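Chloroplast pentatricopeptide repeat protein 10 (Zea mays, PDB 4M59) binds two similar intergenic RNA elements in the chloroplast, near atpH and psaJ, and stabilises the transcripts by blocking exonucleases. Local coordinates at residues Ser331-Met336 with Glu368-Arg373; Ala395-Gly398 with Thr404-Phe407; Ala427-Leu432 with Gln442-Lys447; Lys447-Thr450 with Lys454-Glu457; Asn481-Tyr484 with Phe490-Trp493. The protein carries 4 engineered substitutions. One frame throughout, in Å; residues are numbered along the deposited sequence.

In the fold
The five contacts follow one another along a continuous run of predicted PPR repeats, from the eighth to the thirteenth, and illustrate how an all-helical solenoid is built up from contacts between neighbours. Contact 1 pairs helices 333-346 and 367-380; contact 2 joins helices 387-400 and 403-413, with about 15 Å between their centres. Contact 3, centred about 12 Å from contact 2, closes helix 422-435 on helix 438-449. Contact 4 shares Lys447 with it, about 9 Å between centres, and leads into the loop before helix 458-468. Contact 5 is centred about 16 Å from contact 4. Successive contacts touch, whereas contacts 1 and 5 are centred about 39 Å apart, consistent with a superhelix built by local joints.

Contact 1 (Ser331-Met336 with Glu368-Arg373); sequences SRFTVM and EDYVTR. With PO4 (phosphate ion), chain E.
Phe333 and Tyr370 form an offset stack whose ring centroids are 4.6 Å apart and whose planes are inclined by 28°. Phe333 CD1 sits over the centre of the Tyr370 ring; in return, Tyr370 CG and CD1 lie against Phe333 CG and CD1, with Tyr370 CB over the rim of the Phe333 face. The closest apolar approach is Phe333 CB to Tyr370 CD1, at 3.5 Å. The carbonyl oxygen of Ser331 and Tyr370 lie on opposite faces of the Phe333 ring. Tyr370 gets there because its CG is trans to the backbone N (chi1 164°), which sends the phenol out from helix 367-380 toward helix 333-346. At the far end of that phenol, Met336 CE comes within 3.2 Å of Tyr370 OH, and Met336 SD makes an oblique Met-aromatic contact with the ring. The hydroxyl itself is hydrogen-bonded to the carbonyl of Met358. A leucine in place of Tyr370 would probably leave Phe333 without its stacking partner and the Met358 carbonyl without its donor.

Tyr370 and Met336 are buried, whereas Arg373, on the same helix as the tyrosine, is exposed and its surroundings are polar. Arg373 NH2 forms a salt bridge with Asp369 OD1 at 2.6 Å and a weak, bent hydrogen bond to O1 of a phosphate, probably from the crystallisation liquor, which Arg121 of the second subunit also binds. The aromatic stack thus joins predicted repeats eight and nine, with Met336 resting on helices 317-328 and 352-359 and Val371 facing helix 387-400.

Contact 2 (Ala395-Gly398 with Thr404-Phe407); sequences AAYG and TNAF
ND2 of Asn405 is hydrogen-bonded to Ser402 OG, in the short turn between the helices, and the same side chain lays its CB on the ring of Tyr397. It is this methylene, not the amide, that meets the aromatic surface. Asn405 CB stands 3.6 Å from the Tyr397 ring centroid and only 14° off the ring normal, a CH-pi contact almost square over the middle of one face. Its nearest ring atom is Tyr397 CD2, also 3.6 Å from Asn405 CB. The amide beyond is turned 31° from the ring plane.

This is the helical hairpin of a PPR motif, here the predicted tenth repeat, with helix 387-400 folded back against helix 403-413. Small residues let the two backbones come close: the CA atoms of Tyr397 and Ala406 are 5.3 Å apart. Tyr397 CB meets Ala406 CB at 4.3 Å, and Gly398 N lies 4.4 Å from Ala406 CB. Tyr397 has a first torsion of -95°, away from a staggered value, which lays its ring beside the neighbouring helix and carries the hydroxyl to helix 367-380, where its approach to Thr372 OG1 is too short in the model and doubtful as a bond. Val371 and Leu375 of helix 367-380 also pack on Tyr397. With a serine at Tyr397, Asn405 CB is likely to lose the face it rests on, and a gap to open against Val371 and Leu375. Just before Asn405, Thr404 OG1 is hydrogen-bonded to Asp87 of the second subunit.

Contact 3 (Ala427-Leu432 with Gln442-Lys447); sequences ALLNVL and QSIVSK
Ile444 has its CG1 trans to the carbonyl carbon (chi1 -83°) and an extended second torsion, a combination that sends CD1 straight out toward Leu432 and Leu428 and leaves CG2 as a shorter arm beside Leu429. All three leucines share one shape, with CG trans to the carbonyl carbon and the next bond extended, yet they meet the isoleucine in different ways. Ile444 CD1 and Leu432 CD1 meet tip to tip at 3.8 Å. Leu429 instead slides past Ile444 in the opposite direction, bringing its CD2 to 3.9 Å from Ile444 CG2. One turn earlier than Leu432, Leu428 comes nearest with its CB, which lies 4.2 Å from Ile444 CD1. Ile444 thus meets three leucines, and the contacts between the segments are apolar.

Within helix 438-449, Ser446 OG donates to Ser443 O at 3.1 Å, from 62° out of the carbonyl plane and so not along a lone pair.

The segments run antiparallel at 166°, with their axes 10.5 Å apart, forming the helical hairpin of the predicted eleventh PPR repeat. Its core continues into neighbouring helices: Leu428 also touches Ile394 of helix 387-400 and Tyr410 of helix 403-413, while Leu429 and Leu432 reach Leu462 and Cys466 of helix 458-468.

Contact 4 (Lys447-Thr450 with Lys454-Glu457); sequences KMRT and KPNE
Pro455 packs against Met448 and Arg449 where the chain leaves helix 438-449 and loops back toward helix 458-468, the link between the predicted eleventh and twelfth PPR repeats. In this worked example of a helix end meeting its own loop, the proline ring is touched by two unlike side chains. Met448 CE approaches Pro455 CG to 4.1 Å, the two side chains crossing at a slant. Arg449 brings the flat of its guanidinium: Pro455 CG lies over one face, 4.0 Å from Arg449 CZ, and Pro455 CD is 3.7 Å from Arg449 NH1. These contacts are made with carbon, so they leave the N-H groups in the guanidinium plane available for other partners.

Both chains bend at chi3, but they start differently. Met448 has its CG trans to the backbone N (chi1 -172°), and the late bend turns its methyl to the proline; Tyr425 of helix 422-435 packs against the same side chain. Arg449, exposed to solvent, has its CG trans to the carbonyl carbon and forms a weak hydrogen bond from NH2 to Tyr460 OH. One turn back, Val445 CG2 also touches Pro455 CG, at 3.7 Å.

Beyond the proline, Asn456 touches Ile422 and Asn426, and packs on Arg522 of the second subunit. At the helix end, Thr450 OG1 donates to Lys447 O at 3.0 Å, tilted 28° from the carbonyl plane.

Contact 5 (Asn481-Tyr484 with Phe490-Trp493); sequences NEVY and FPSW
Pro491 lies between Val483 and the ring of Phe490, using different atoms for each. Its CD sits 3.5 Å above one face of the Phe490 ring, displaced toward the rim, while its CG turns to Val483. The CB of Phe490 is directed away from segment 481-484, and its side chain packs on Arg522 as well as on Phe490 of the second subunit.

Across the contact, Pro491 CG approaches Val483 O to 3.6 Å and Val483 CG2 to 4.1 Å, the two side chains sliding past each other in opposite directions. CG2 is the branch in touch because it stands trans to the backbone N, with CG1 left between N and the carbonyl carbon (chi1 72°). Val483 CG2 also comes within 4.3 Å of Phe490 C, so the valine touches the loop backbone too.

Pro491 is the centre of an inverse gamma turn, spanned by a weak bond from Ser492 N to Phe490 O. Ser492 takes the N-cap position of helix 493-504, although its OG makes no capping bond. Pro491, packed on Val483, lies in the link between the predicted twelfth and thirteenth repeats of a PPR solenoid.

Contact 1 (Ser331-Met336 with Glu368-Arg373)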
# COMPACT_ATOMS: atom_id res chain seq x y z
N SER A 331 15.12 3.79 1.18
CA SER A 331 15.96 4.09 2.32
C SER A 331 17.42 3.96 1.98
O SER A 331 18.19 3.41 2.74
CB SER A 331 15.63 3.14 3.46
OG SER A 331 16.15 1.86 3.18
N ARG A 332 17.80 4.49 0.83
CA ARG A 332 19.18 4.39 0.41
C ARG A 332 19.97 5.51 1.04
O ARG A 332 20.34 6.47 0.38
CB ARG A 332 19.28 4.41 -1.12
CG ARG A 332 18.99 3.04 -1.75
CD ARG A 332 18.33 3.13 -3.11
NE ARG A 332 19.27 3.22 -4.22
CZ ARG A 332 19.49 2.26 -5.10
NH1 ARG A 332 20.36 2.43 -6.07
NH2 ARG A 332 18.83 1.11 -5.00
N PHE A 333 20.22 5.38 2.33
CA PHE A 333 20.84 6.42 3.14
C PHE A 333 22.10 7.04 2.54
O PHE A 333 22.15 8.25 2.30
CB PHE A 333 21.14 5.90 4.54
CG PHE A 333 19.96 5.26 5.22
CD1 PHE A 333 18.68 5.73 4.97
CD2 PHE A 333 20.13 4.21 6.09
CE1 PHE A 333 17.59 5.15 5.58
CE2 PHE A 333 19.04 3.62 6.71
CZ PHE A 333 17.77 4.09 6.46
N THR A 334 23.14 6.23 2.32
CA THR A 334 24.43 6.76 1.92
C THR A 334 24.37 7.61 0.67
O THR A 334 24.99 8.66 0.60
CB THR A 334 25.41 5.64 1.73
OG1 THR A 334 25.52 4.90 2.95
CG2 THR A 334 26.75 6.19 1.38
N VAL A 335 23.62 7.15 -0.32
CA VAL A 335 23.46 7.88 -1.57
C VAL A 335 22.61 9.12 -1.37
O VAL A 335 22.85 10.15 -1.99
CB VAL A 335 22.85 6.97 -2.65
CG1 VAL A 335 22.06 7.77 -3.64
CG2 VAL A 335 23.93 6.20 -3.35
N MET A 336 21.62 9.04 -0.50
CA MET A 336 20.84 10.20 -0.15
C MET A 336 21.74 11.27 0.41
O MET A 336 21.61 12.44 0.09
CB MET A 336 19.75 9.81 0.84
CG MET A 336 18.67 8.95 0.26
SD MET A 336 17.47 8.36 1.43
CE MET A 336 16.46 9.79 1.59
N GLU A 368 19.34 5.42 12.53
CA GLU A 368 19.59 6.37 13.60
C GLU A 368 20.77 7.28 13.29
O GLU A 368 20.73 8.48 13.59
CB GLU A 368 19.83 5.64 14.92
CG GLU A 368 20.36 6.54 16.03
CD GLU A 368 20.68 5.77 17.29
OE1 GLU A 368 21.24 6.37 18.23
OE2 GLU A 368 20.39 4.56 17.35
N ASP A 369 21.82 6.72 12.70
CA ASP A 369 23.00 7.49 12.39
C ASP A 369 22.74 8.38 11.22
O ASP A 369 23.29 9.45 11.11
CB ASP A 369 24.15 6.55 12.07
CG ASP A 369 25.45 7.26 11.98
OD1 ASP A 369 25.69 8.15 12.79
OD2 ASP A 369 26.23 6.92 11.08
N TYR A 370 21.87 7.92 10.34
CA TYR A 370 21.49 8.69 9.18
C TYR A 370 20.81 9.95 9.63
O TYR A 370 21.22 11.03 9.26
CB TYR A 370 20.57 7.85 8.31
CG TYR A 370 19.78 8.61 7.28
CD1 TYR A 370 20.33 8.95 6.06
CD2 TYR A 370 18.47 8.93 7.50
CE1 TYR A 370 19.59 9.61 5.13
CE2 TYR A 370 17.74 9.59 6.57
CZ TYR A 370 18.30 9.93 5.40
OH TYR A 370 17.54 10.59 4.50
N VAL A 371 19.79 9.80 10.45
CA VAL A 371 19.05 10.93 10.96
C VAL A 371 19.94 11.89 11.69
O VAL A 371 19.78 13.09 11.61
CB VAL A 371 17.96 10.46 11.91
CG1 VAL A 371 17.14 11.62 12.38
CG2 VAL A 371 17.08 9.47 11.21
N THR A 372 20.91 11.36 12.40
CA THR A 372 21.86 12.20 13.09
C THR A 372 22.69 12.93 12.06
O THR A 372 23.03 14.08 12.25
CB THR A 372 22.76 11.37 13.97
OG1 THR A 372 21.97 10.59 14.87
CG2 THR A 372 23.64 12.26 14.79
N ARG A 373 22.99 12.26 10.96
CA ARG A 373 23.83 12.85 9.94
C ARG A 373 23.08 13.90 9.15
O ARG A 373 23.69 14.77 8.57
CB ARG A 373 24.37 11.77 9.01
CG ARG A 373 25.75 12.04 8.52
CD ARG A 373 26.70 12.25 9.69
NE ARG A 373 27.04 11.03 10.40
CZ ARG A 373 27.27 10.97 11.70
NH1 ARG A 373 27.18 12.05 12.46
NH2 ARG A 373 27.59 9.82 12.27
P PO4 E . 29.64 7.25 15.25
O1 PO4 E . 29.32 8.27 14.19
O2 PO4 E . 29.34 5.87 14.73
O3 PO4 E . 31.11 7.34 15.61
O4 PO4 E . 28.81 7.52 16.48

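Contact 2 (Ala395-Gly398 with Thr404-Phe407)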
# COMPACT_ATOMS: atom_id res chain seq x y z
N ALA A 395 10.03 12.00 15.56
CA ALA A 395 9.35 10.88 14.93
C ALA A 395 10.31 9.91 14.28
O ALA A 395 10.16 8.71 14.41
CB ALA A 395 8.36 11.38 13.93
N ALA A 396 11.30 10.44 13.58
CA ALA A 396 12.30 9.60 12.93
C ALA A 396 13.17 8.87 13.94
O ALA A 396 13.37 7.68 13.83
CB ALA A 396 13.15 10.40 12.00
N TYR A 397 13.67 9.61 14.93
CA TYR A 397 14.46 9.02 15.99
C TYR A 397 13.61 8.02 16.76
O TYR A 397 14.12 7.07 17.35
CB TYR A 397 14.99 10.10 16.93
CG TYR A 397 16.39 10.58 16.60
CD1 TYR A 397 17.30 9.74 15.96
CD2 TYR A 397 16.80 11.87 16.91
CE1 TYR A 397 18.57 10.17 15.65
CE2 TYR A 397 18.07 12.31 16.60
CZ TYR A 397 18.95 11.45 15.97
OH TYR A 397 20.22 11.89 15.67
N GLY A 398 12.30 8.25 16.76
CA GLY A 398 11.37 7.36 17.41
C GLY A 398 11.01 6.19 16.53
O GLY A 398 10.61 5.15 17.01
N THR A 404 16.64 7.28 23.27
CA THR A 404 17.49 8.23 23.92
C THR A 404 17.50 9.57 23.22
O THR A 404 17.42 10.61 23.86
CB THR A 404 18.90 7.67 24.00
OG1 THR A 404 18.85 6.43 24.69
CG2 THR A 404 19.79 8.61 24.74
N ASN A 405 17.57 9.55 21.89
CA ASN A 405 17.68 10.78 21.12
C ASN A 405 16.36 11.47 20.88
O ASN A 405 16.31 12.68 20.71
CB ASN A 405 18.38 10.51 19.81
CG ASN A 405 19.85 10.33 19.97
OD1 ASN A 405 20.51 11.12 20.63
ND2 ASN A 405 20.37 9.28 19.38
N ALA A 406 15.29 10.71 20.85
CA ALA A 406 13.97 11.29 20.74
C ALA A 406 13.70 12.19 21.92
O ALA A 406 13.26 13.31 21.77
CB ALA A 406 12.95 10.22 20.66
N PHE A 407 13.97 11.68 23.11
CA PHE A 407 13.73 12.44 24.32
C PHE A 407 14.64 13.63 24.44
O PHE A 407 14.28 14.64 25.02
CB PHE A 407 13.86 11.55 25.55
CG PHE A 407 12.65 10.73 25.82
CD1 PHE A 407 11.65 11.20 26.62
CD2 PHE A 407 12.52 9.48 25.27
CE1 PHE A 407 10.55 10.45 26.86
CE2 PHE A 407 11.41 8.73 25.52
CZ PHE A 407 10.43 9.21 26.31

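Contact 3 (Ala427-Leu432 with Gln442-Lys447)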
# COMPACT_ATOMS: atom_id res chain seq x y z
N ALA A 427 4.70 10.21 19.08
CA ALA A 427 5.98 9.77 18.59
C ALA A 427 6.68 9.07 19.74
O ALA A 427 7.11 7.93 19.63
CB ALA A 427 6.79 10.94 18.13
N LEU A 428 6.76 9.77 20.85
CA LEU A 428 7.41 9.26 22.03
C LEU A 428 6.83 7.94 22.49
O LEU A 428 7.56 7.03 22.85
CB LEU A 428 7.31 10.28 23.15
CG LEU A 428 7.98 11.62 22.89
CD1 LEU A 428 7.77 12.52 24.07
CD2 LEU A 428 9.43 11.40 22.69
N LEU A 429 5.53 7.79 22.47
CA LEU A 429 4.99 6.54 22.92
C LEU A 429 5.26 5.42 21.95
O LEU A 429 5.22 4.27 22.30
CB LEU A 429 3.49 6.67 23.14
CG LEU A 429 2.96 7.53 24.27
CD1 LEU A 429 1.51 7.70 24.14
CD2 LEU A 429 3.22 6.83 25.50
N ASN A 430 5.53 5.77 20.71
CA ASN A 430 5.80 4.75 19.72
C ASN A 430 7.04 3.99 20.09
O ASN A 430 7.09 2.77 19.99
CB ASN A 430 5.99 5.37 18.35
CG ASN A 430 6.18 4.33 17.28
OD1 ASN A 430 5.66 3.23 17.38
ND2 ASN A 430 6.92 4.68 16.25
N VAL A 431 8.05 4.72 20.52
CA VAL A 431 9.31 4.12 20.90
C VAL A 431 9.13 3.21 22.09
O VAL A 431 9.58 2.07 22.07
CB VAL A 431 10.29 5.15 21.32
CG1 VAL A 431 11.67 4.61 21.16
CG2 VAL A 431 10.12 6.37 20.49
N LEU A 432 8.46 3.72 23.09
CA LEU A 432 8.29 2.97 24.28
C LEU A 432 7.53 1.72 23.97
O LEU A 432 7.72 0.73 24.61
CB LEU A 432 7.59 3.81 25.31
CG LEU A 432 8.34 5.06 25.76
CD1 LEU A 432 7.57 5.86 26.72
CD2 LEU A 432 9.55 4.69 26.42
N GLN A 442 2.82 5.57 30.74
CA GLN A 442 1.80 6.14 31.58
C GLN A 442 2.16 7.56 31.83
O GLN A 442 1.54 8.47 31.32
CB GLN A 442 1.72 5.40 32.89
CG GLN A 442 1.11 4.04 32.79
CD GLN A 442 0.97 3.37 34.12
OE1 GLN A 442 1.58 3.79 35.10
NE2 GLN A 442 0.15 2.34 34.18
N SER A 443 3.23 7.75 32.60
CA SER A 443 3.69 9.07 33.01
C SER A 443 3.60 10.14 31.93
O SER A 443 3.56 11.33 32.22
CB SER A 443 5.13 8.99 33.50
OG SER A 443 5.76 10.25 33.43
N ILE A 444 3.56 9.69 30.69
CA ILE A 444 3.48 10.56 29.55
C ILE A 444 2.04 10.93 29.25
O ILE A 444 1.73 12.10 29.07
CB ILE A 444 4.06 9.85 28.33
CG1 ILE A 444 5.58 10.00 28.33
CG2 ILE A 444 3.48 10.40 27.05
CD1 ILE A 444 6.23 9.35 27.15
N VAL A 445 1.18 9.93 29.22
CA VAL A 445 -0.20 10.16 28.83
C VAL A 445 -0.86 11.11 29.80
O VAL A 445 -1.64 11.97 29.40
CB VAL A 445 -1.00 8.85 28.69
CG1 VAL A 445 -1.20 8.18 30.02
CG2 VAL A 445 -2.32 9.13 28.07
N SER A 446 -0.51 10.98 31.06
CA SER A 446 -0.99 11.89 32.08
C SER A 446 -0.49 13.28 31.76
O SER A 446 -1.25 14.24 31.84
CB SER A 446 -0.47 11.45 33.45
OG SER A 446 0.88 11.81 33.61
N LYS A 447 0.76 13.38 31.37
CA LYS A 447 1.31 14.68 31.06
C LYS A 447 0.57 15.22 29.88
O LYS A 447 0.32 16.40 29.80
CB LYS A 447 2.77 14.56 30.69
CG LYS A 447 3.44 15.86 30.38
CD LYS A 447 3.77 16.59 31.63
CE LYS A 447 4.63 17.78 31.34
NZ LYS A 447 3.97 18.65 30.35

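Contact 4 (Lys447-Thr450 with Lys454-Glu457)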
# COMPACT_ATOMS: atom_id res chain seq x y z
N LYS A 447 0.76 13.38 31.37
CA LYS A 447 1.31 14.68 31.06
C LYS A 447 0.57 15.22 29.88
O LYS A 447 0.32 16.40 29.80
CB LYS A 447 2.77 14.56 30.69
CG LYS A 447 3.44 15.86 30.38
CD LYS A 447 3.77 16.59 31.63
CE LYS A 447 4.63 17.78 31.34
NZ LYS A 447 3.97 18.65 30.35
N MET A 448 0.23 14.34 28.96
CA MET A 448 -0.57 14.73 27.80
C MET A 448 -1.89 15.29 28.30
O MET A 448 -2.40 16.28 27.77
CB MET A 448 -0.82 13.51 26.91
CG MET A 448 -1.47 13.83 25.58
SD MET A 448 -1.27 12.49 24.38
CE MET A 448 -1.12 11.07 25.46
N ARG A 449 -2.43 14.65 29.33
CA ARG A 449 -3.67 15.08 29.96
C ARG A 449 -3.55 16.39 30.72
O ARG A 449 -4.49 17.20 30.72
CB ARG A 449 -4.19 13.98 30.90
CG ARG A 449 -4.95 12.87 30.19
CD ARG A 449 -5.56 11.90 31.19
NE ARG A 449 -5.46 10.52 30.73
CZ ARG A 449 -6.25 9.98 29.81
NH1 ARG A 449 -7.19 10.71 29.23
NH2 ARG A 449 -6.09 8.71 29.45
N THR A 450 -2.41 16.62 31.37
CA THR A 450 -2.26 17.80 32.19
C THR A 450 -1.89 19.00 31.35
O THR A 450 -1.61 20.06 31.89
CB THR A 450 -1.21 17.62 33.27
OG1 THR A 450 0.06 17.37 32.67
CG2 THR A 450 -1.57 16.46 34.16
N LYS A 454 -6.10 15.31 24.75
CA LYS A 454 -6.83 14.06 24.84
C LYS A 454 -6.22 13.06 23.90
O LYS A 454 -6.06 13.32 22.72
CB LYS A 454 -8.30 14.27 24.47
N PRO A 455 -5.87 11.89 24.43
CA PRO A 455 -5.26 10.79 23.71
C PRO A 455 -6.05 10.34 22.51
O PRO A 455 -7.25 10.17 22.60
CB PRO A 455 -5.25 9.69 24.76
CG PRO A 455 -5.11 10.40 26.01
CD PRO A 455 -5.95 11.61 25.87
N ASN A 456 -5.37 10.14 21.39
CA ASN A 456 -6.02 9.63 20.20
C ASN A 456 -6.21 8.13 20.33
O ASN A 456 -6.09 7.56 21.41
CB ASN A 456 -5.19 9.93 18.95
CG ASN A 456 -4.77 11.39 18.86
OD1 ASN A 456 -3.94 11.76 18.04
ND2 ASN A 456 -5.36 12.23 19.71
N GLU A 457 -6.52 7.50 19.21
CA GLU A 457 -6.68 6.07 19.15
C GLU A 457 -5.33 5.41 19.08
O GLU A 457 -5.06 4.46 19.80
CB GLU A 457 -7.48 5.71 17.91
CG GLU A 457 -7.06 4.43 17.26
CD GLU A 457 -7.80 4.18 15.99
OE1 GLU A 457 -7.21 4.38 14.91
OE2 GLU A 457 -8.98 3.79 16.06

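Contact 5 (Asn481-Tyr484 with Phe490-Trp493)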
# COMPACT_ATOMS: atom_id res chain seq x y z
N ASN A 481 -11.89 -2.38 29.51
CA ASN A 481 -13.01 -1.88 30.30
C ASN A 481 -13.39 -0.46 29.88
O ASN A 481 -14.56 -0.09 29.92
CB ASN A 481 -12.69 -1.92 31.79
CG ASN A 481 -12.41 -3.33 32.28
OD1 ASN A 481 -11.46 -3.56 33.03
ND2 ASN A 481 -13.24 -4.27 31.86
N GLU A 482 -12.39 0.32 29.50
CA GLU A 482 -12.62 1.70 29.07
C GLU A 482 -12.99 1.75 27.60
O GLU A 482 -13.36 2.80 27.08
CB GLU A 482 -11.37 2.55 29.33
CG GLU A 482 -11.38 3.89 28.61
CD GLU A 482 -10.23 4.78 29.03
OE1 GLU A 482 -10.07 5.87 28.45
OE2 GLU A 482 -9.48 4.38 29.95
N VAL A 483 -12.89 0.61 26.92
CA VAL A 483 -13.22 0.52 25.51
C VAL A 483 -14.54 -0.19 25.30
O VAL A 483 -15.28 0.09 24.36
CB VAL A 483 -12.11 -0.20 24.71
CG1 VAL A 483 -12.13 -1.69 25.02
CG2 VAL A 483 -12.29 0.04 23.22
N TYR A 484 -14.85 -1.13 26.19
CA TYR A 484 -16.07 -1.91 26.10
C TYR A 484 -17.23 -1.23 26.82
O TYR A 484 -18.28 -1.84 27.02
CB TYR A 484 -15.86 -3.32 26.65
CG TYR A 484 -14.99 -4.19 25.77
CD1 TYR A 484 -15.47 -4.70 24.57
CD2 TYR A 484 -13.70 -4.51 26.15
CE1 TYR A 484 -14.68 -5.50 23.77
CE2 TYR A 484 -12.90 -5.31 25.35
CZ TYR A 484 -13.39 -5.80 24.17
OH TYR A 484 -12.60 -6.59 23.37
N PHE A 490 -13.29 4.30 21.00
CA PHE A 490 -14.22 3.49 20.22
C PHE A 490 -13.56 2.19 19.75
O PHE A 490 -12.40 2.20 19.31
CB PHE A 490 -14.75 4.27 19.02
CG PHE A 490 -15.96 3.65 18.38
CD1 PHE A 490 -15.82 2.69 17.40
CD2 PHE A 490 -17.23 4.04 18.76
CE1 PHE A 490 -16.92 2.12 16.80
CE2 PHE A 490 -18.34 3.47 18.17
CZ PHE A 490 -18.19 2.51 17.19
N PRO A 491 -14.28 1.08 19.82
CA PRO A 491 -13.72 -0.19 19.35
C PRO A 491 -13.45 -0.18 17.85
O PRO A 491 -14.22 -0.77 17.09
CB PRO A 491 -14.83 -1.20 19.69
CG PRO A 491 -15.54 -0.59 20.85
CD PRO A 491 -15.50 0.89 20.62
N SER A 492 -12.37 0.47 17.42
CA SER A 492 -12.05 0.53 16.00
C SER A 492 -11.25 -0.69 15.58
O SER A 492 -10.44 -1.21 16.35
CB SER A 492 -11.26 1.81 15.68
OG SER A 492 -10.52 2.24 16.81
N TRP A 493 -11.47 -1.16 14.36
CA TRP A 493 -10.78 -2.34 13.87
C TRP A 493 -9.37 -2.36 14.37
O TRP A 493 -8.86 -3.37 14.81
CB TRP A 493 -10.74 -2.30 12.35
CG TRP A 493 -9.65 -3.12 11.77
CD1 TRP A 493 -8.39 -2.72 11.52
CD2 TRP A 493 -9.73 -4.47 11.36
NE1 TRP A 493 -7.66 -3.74 10.98
CE2 TRP A 493 -8.48 -4.83 10.87
CE3 TRP A 493 -10.75 -5.42 11.35
CZ2 TRP A 493 -8.21 -6.09 10.39
CZ3 TRP A 493 -10.48 -6.66 10.87
CH2 TRP A 493 -9.22 -6.99 10.40